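PDB 4E8O: Aac(6')-Ih protein from Acinetobacter baumannii, which probably transfers an acetyl group from acetyl coenzyme A to the 6'-amino group of aminoglycoside antibiotics, the modification that confers resistance to them. Local coordinates for residues 57-66 against 77-85. Residues are numbered along the deposited sequence; the frame is centred on the assembly and turned at random.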
loop_
_atom_site.group_PDB
_atom_site.type_symbol
_atom_site.label_atom_id
_atom_site.label_comp_id
_atom_site.label_asym_id
_atom_site.label_seq_id
_atom_site.Cartn_x
_atom_site.Cartn_y
_atom_site.Cartn_z
ATOM N N LEU B 57 -3.436 18.150 4.908
ATOM C CA LEU B 57 -4.558 17.369 4.385
ATOM C C LEU B 57 -5.711 18.221 3.846
ATOM O O LEU B 57 -6.277 17.909 2.797
ATOM C CB LEU B 57 -5.085 16.402 5.458
ATOM C CG LEU B 57 -4.157 15.292 5.961
ATOM C CD1 LEU B 57 -4.824 14.460 7.044
ATOM C CD2 LEU B 57 -3.730 14.399 4.819
ATOM N N ILE B 58 -6.048 19.297 4.554
ATOM C CA ILE B 58 -7.205 20.121 4.192
ATOM C C ILE B 58 -6.984 20.950 2.924
ATOM O O ILE B 58 -7.931 21.508 2.368
ATOM C CB ILE B 58 -7.668 21.038 5.357
ATOM C CG1 ILE B 58 -6.505 21.870 5.901
ATOM C CG2 ILE B 58 -8.304 20.222 6.476
ATOM C CD1 ILE B 58 -6.829 22.602 7.192
ATOM N N THR B 59 -5.734 21.032 2.473
ATOM C CA THR B 59 -5.408 21.729 1.227
ATOM C C THR B 59 -5.312 20.758 0.051
ATOM O O THR B 59 -5.122 21.179 -1.092
ATOM C CB THR B 59 -4.066 22.480 1.321
ATOM O OG1 THR B 59 -2.991 21.534 1.367
ATOM C CG2 THR B 59 -4.022 23.359 2.561
ATOM N N GLN B 60 -5.434 19.463 0.333
ATOM C CA GLN B 60 -5.187 18.432 -0.678
ATOM C C GLN B 60 -6.464 17.923 -1.357
ATOM O O GLN B 60 -7.419 17.533 -0.688
ATOM C CB GLN B 60 -4.387 17.268 -0.069
ATOM C CG GLN B 60 -2.935 17.642 0.284
ATOM C CD GLN B 60 -2.208 16.569 1.084
ATOM O OE1 GLN B 60 -2.830 15.693 1.679
ATOM N NE2 GLN B 60 -0.882 16.642 1.101
ATOM N N ALA B 61 -6.461 17.927 -2.688
ATOM C CA ALA B 61 -7.621 17.516 -3.478
ATOM C C ALA B 61 -7.881 16.014 -3.425
ATOM O O ALA B 61 -9.014 15.573 -3.615
ATOM C CB ALA B 61 -7.463 17.979 -4.923
ATOM N N HIS B 62 -6.832 15.233 -3.181
ATOM C CA HIS B 62 -6.949 13.774 -3.133
ATOM C C HIS B 62 -7.245 13.261 -1.723
ATOM O O HIS B 62 -7.189 12.053 -1.466
ATOM C CB HIS B 62 -5.669 13.123 -3.657
ATOM C CG HIS B 62 -4.476 13.343 -2.778
ATOM N ND1 HIS B 62 -3.793 14.541 -2.729
ATOM C CD2 HIS B 62 -3.844 12.516 -1.911
ATOM C CE1 HIS B 62 -2.791 14.441 -1.872
ATOM N NE2 HIS B 62 -2.801 13.222 -1.363
ATOM N N ARG B 63 -7.560 14.178 -0.814
ATOM C CA ARG B 63 -7.858 13.815 0.566
ATOM C C ARG B 63 -9.239 14.294 0.991
ATOM O O ARG B 63 -9.679 15.385 0.603
ATOM C CB ARG B 63 -6.802 14.400 1.511
ATOM C CG ARG B 63 -5.390 13.885 1.275
ATOM C CD ARG B 63 -5.283 12.398 1.559
ATOM N NE ARG B 63 -5.755 12.063 2.901
ATOM C CZ ARG B 63 -5.056 11.367 3.795
ATOM N NH1 ARG B 63 -3.841 10.919 3.495
ATOM N NH2 ARG B 63 -5.572 11.117 4.989
ATOM N N LEU B 64 -9.922 13.478 1.788
ATOM C CA LEU B 64 -11.214 13.867 2.340
ATOM C C LEU B 64 -11.205 13.631 3.842
ATOM O O LEU B 64 -10.776 12.569 4.311
ATOM C CB LEU B 64 -12.357 13.073 1.694
ATOM C CG LEU B 64 -13.769 13.554 2.057
ATOM C CD1 LEU B 64 -14.096 14.863 1.350
ATOM C CD2 LEU B 64 -14.829 12.508 1.746
ATOM N N GLN B 65 -11.666 14.621 4.597
ATOM C CA GLN B 65 -11.766 14.474 6.043
ATOM C C GLN B 65 -13.100 15.029 6.519
ATOM O O GLN B 65 -13.469 16.160 6.185
ATOM C CB GLN B 65 -10.586 15.162 6.743
ATOM C CG GLN B 65 -10.211 16.525 6.168
ATOM C CD GLN B 65 -9.249 16.432 4.997
ATOM O OE1 GLN B 65 -8.374 15.562 4.959
ATOM N NE2 GLN B 65 -9.405 17.333 4.032
ATOM N N LEU B 66 -13.834 14.228 7.284
ATOM C CA LEU B 66 -15.183 14.614 7.690
ATOM C C LEU B 66 -15.349 14.576 9.206
ATOM O O LEU B 66 -14.619 13.865 9.902
ATOM C CB LEU B 66 -16.220 13.695 7.036
ATOM C CG LEU B 66 -16.109 13.445 5.533
ATOM C CD1 LEU B 66 -17.147 12.437 5.084
ATOM C CD2 LEU B 66 -16.278 14.730 4.749
ATOM N N ALA B 77 -17.819 11.934 15.728
ATOM C CA ALA B 77 -17.213 10.996 14.784
ATOM C C ALA B 77 -16.367 11.711 13.735
ATOM O O ALA B 77 -16.616 12.876 13.418
ATOM C CB ALA B 77 -18.281 10.150 14.107
ATOM N N MET B 78 -15.376 11.005 13.193
ATOM C CA MET B 78 -14.524 11.540 12.131
ATOM C C MET B 78 -14.146 10.446 11.147
ATOM O O MET B 78 -14.126 9.267 11.502
ATOM C CB MET B 78 -13.241 12.142 12.710
ATOM C CG MET B 78 -12.439 11.170 13.561
ATOM S SD MET B 78 -10.661 11.503 13.566
ATOM C CE MET B 78 -10.156 10.605 12.102
ATOM N N LEU B 79 -13.838 10.845 9.916
ATOM C CA LEU B 79 -13.345 9.928 8.896
ATOM C C LEU B 79 -12.275 10.636 8.076
ATOM O O LEU B 79 -12.367 11.842 7.823
ATOM C CB LEU B 79 -14.488 9.479 7.977
ATOM C CG LEU B 79 -14.138 8.576 6.788
ATOM C CD1 LEU B 79 -15.295 7.654 6.461
ATOM C CD2 LEU B 79 -13.779 9.395 5.561
ATOM N N GLU B 80 -11.264 9.886 7.654
ATOM C CA GLU B 80 -10.284 10.400 6.713
ATOM C C GLU B 80 -10.140 9.399 5.577
ATOM O O GLU B 80 -10.111 8.192 5.806
ATOM C CB GLU B 80 -8.936 10.652 7.412
ATOM C CG GLU B 80 -9.039 11.627 8.585
ATOM C CD GLU B 80 -7.704 11.947 9.236
ATOM O OE1 GLU B 80 -6.643 11.744 8.599
ATOM O OE2 GLU B 80 -7.716 12.414 10.397
ATOM N N ALA B 81 -10.060 9.889 4.347
ATOM C CA ALA B 81 -9.909 8.993 3.209
ATOM C C ALA B 81 -9.008 9.640 2.184
ATOM O O ALA B 81 -8.775 10.851 2.231
ATOM C CB ALA B 81 -11.265 8.654 2.599
ATOM N N SER B 82 -8.498 8.834 1.257
ATOM C CA SER B 82 -7.641 9.352 0.202
ATOM C C SER B 82 -7.951 8.669 -1.117
ATOM O O SER B 82 -8.614 7.626 -1.150
ATOM C CB SER B 82 -6.174 9.123 0.547
ATOM O OG SER B 82 -5.896 7.742 0.706
ATOM N N ILE B 83 -7.482 9.272 -2.206
ATOM C CA ILE B 83 -7.482 8.616 -3.502
ATOM C C ILE B 83 -6.061 8.115 -3.740
ATOM O O ILE B 83 -5.106 8.888 -3.626
ATOM C CB ILE B 83 -7.873 9.578 -4.638
ATOM C CG1 ILE B 83 -9.211 10.269 -4.338
ATOM C CG2 ILE B 83 -7.924 8.829 -5.962
ATOM C CD1 ILE B 83 -10.400 9.320 -4.224
ATOM N N ARG B 84 -5.917 6.828 -4.056
ATOM C CA ARG B 84 -4.597 6.217 -4.237
ATOM C C ARG B 84 -4.369 5.872 -5.696
ATOM O O ARG B 84 -5.237 5.271 -6.331
ATOM C CB ARG B 84 -4.480 4.934 -3.411
ATOM C CG ARG B 84 -4.674 5.108 -1.918
ATOM C CD ARG B 84 -3.623 6.022 -1.323
ATOM N NE ARG B 84 -3.582 5.923 0.136
ATOM C CZ ARG B 84 -2.850 5.034 0.801
ATOM N NH1 ARG B 84 -2.091 4.162 0.140
ATOM N NH2 ARG B 84 -2.868 5.018 2.126
ATOM N N TYR B 85 -3.199 6.231 -6.223
ATOM C CA TYR B 85 -2.883 5.958 -7.620
ATOM C C TYR B 85 -1.861 4.836 -7.769
ATOM O O TYR B 85 -1.628 4.337 -8.870
ATOM C CB TYR B 85 -2.415 7.232 -8.327
ATOM C CG TYR B 85 -3.554 8.183 -8.604
ATOM C CD1 TYR B 85 -4.215 8.165 -9.825
ATOM C CD2 TYR B 85 -3.989 9.075 -7.636
ATOM C CE1 TYR B 85 -5.267 9.023 -10.078
ATOM C CE2 TYR B 85 -5.038 9.934 -7.882
ATOM C CZ TYR B 85 -5.674 9.901 -9.102
ATOM O OH TYR B 85 -6.720 10.758 -9.346
HETATM O O HOH W 1 -4.778 10.165 7.492
#
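Arg63 and Ser82 face each other as a non-hydrogen-bonded pair of an antiparallel ladder, and the arginine side chain carries much of the contact on that face of the sheet. From CB, which lies beside the Ala81 carbonyl, CG passes over one face of the neighbouring His62 ring, 3.7 Å above its plane. Arg63 CD then comes down on Ser82 CB at 3.5 Å, and Arg63 NE lies 3.3 Å from Ala81 O. Bends of the same sense, near -60° at chi1, chi2 and chi3, fold the chain over the sheet and across toward strand 77-84, so that the guanidinium is clamped between Leu57 CD2, centred over one face at 3.5 Å, and Ser82 CB on the opposite face. NH1 faces Glu100 of strand 96-104 in a long, weak ion pair. Arg63 NH2 reaches Glu80 OE1 directly only through a long salt bridge of 3.8 Å. A water in the guanidinium plane fills in, accepting from Arg63 NH2 at 2.8 Å and donating to Glu80 OE1 at 2.7 Å. The other carboxylate oxygen, OE2, is held by Arg39 and Trp35 of helix 32-42.

Beneath this, paired backbone bonds join Leu64 with Ala81 and Leu66 with Leu79, and Ile83 N adds one more to His62 O at 2.9 Å. On the reverse face Leu64, Leu66 and Leu79 touch helix 113-127. Strands 63-66 and 77-84 run at 169°, part of the hairpin that supplies the second and third strands across the mixed sheet of the GNAT acetyltransferase fold, with helices 32-42 and 113-127 packed on its two faces.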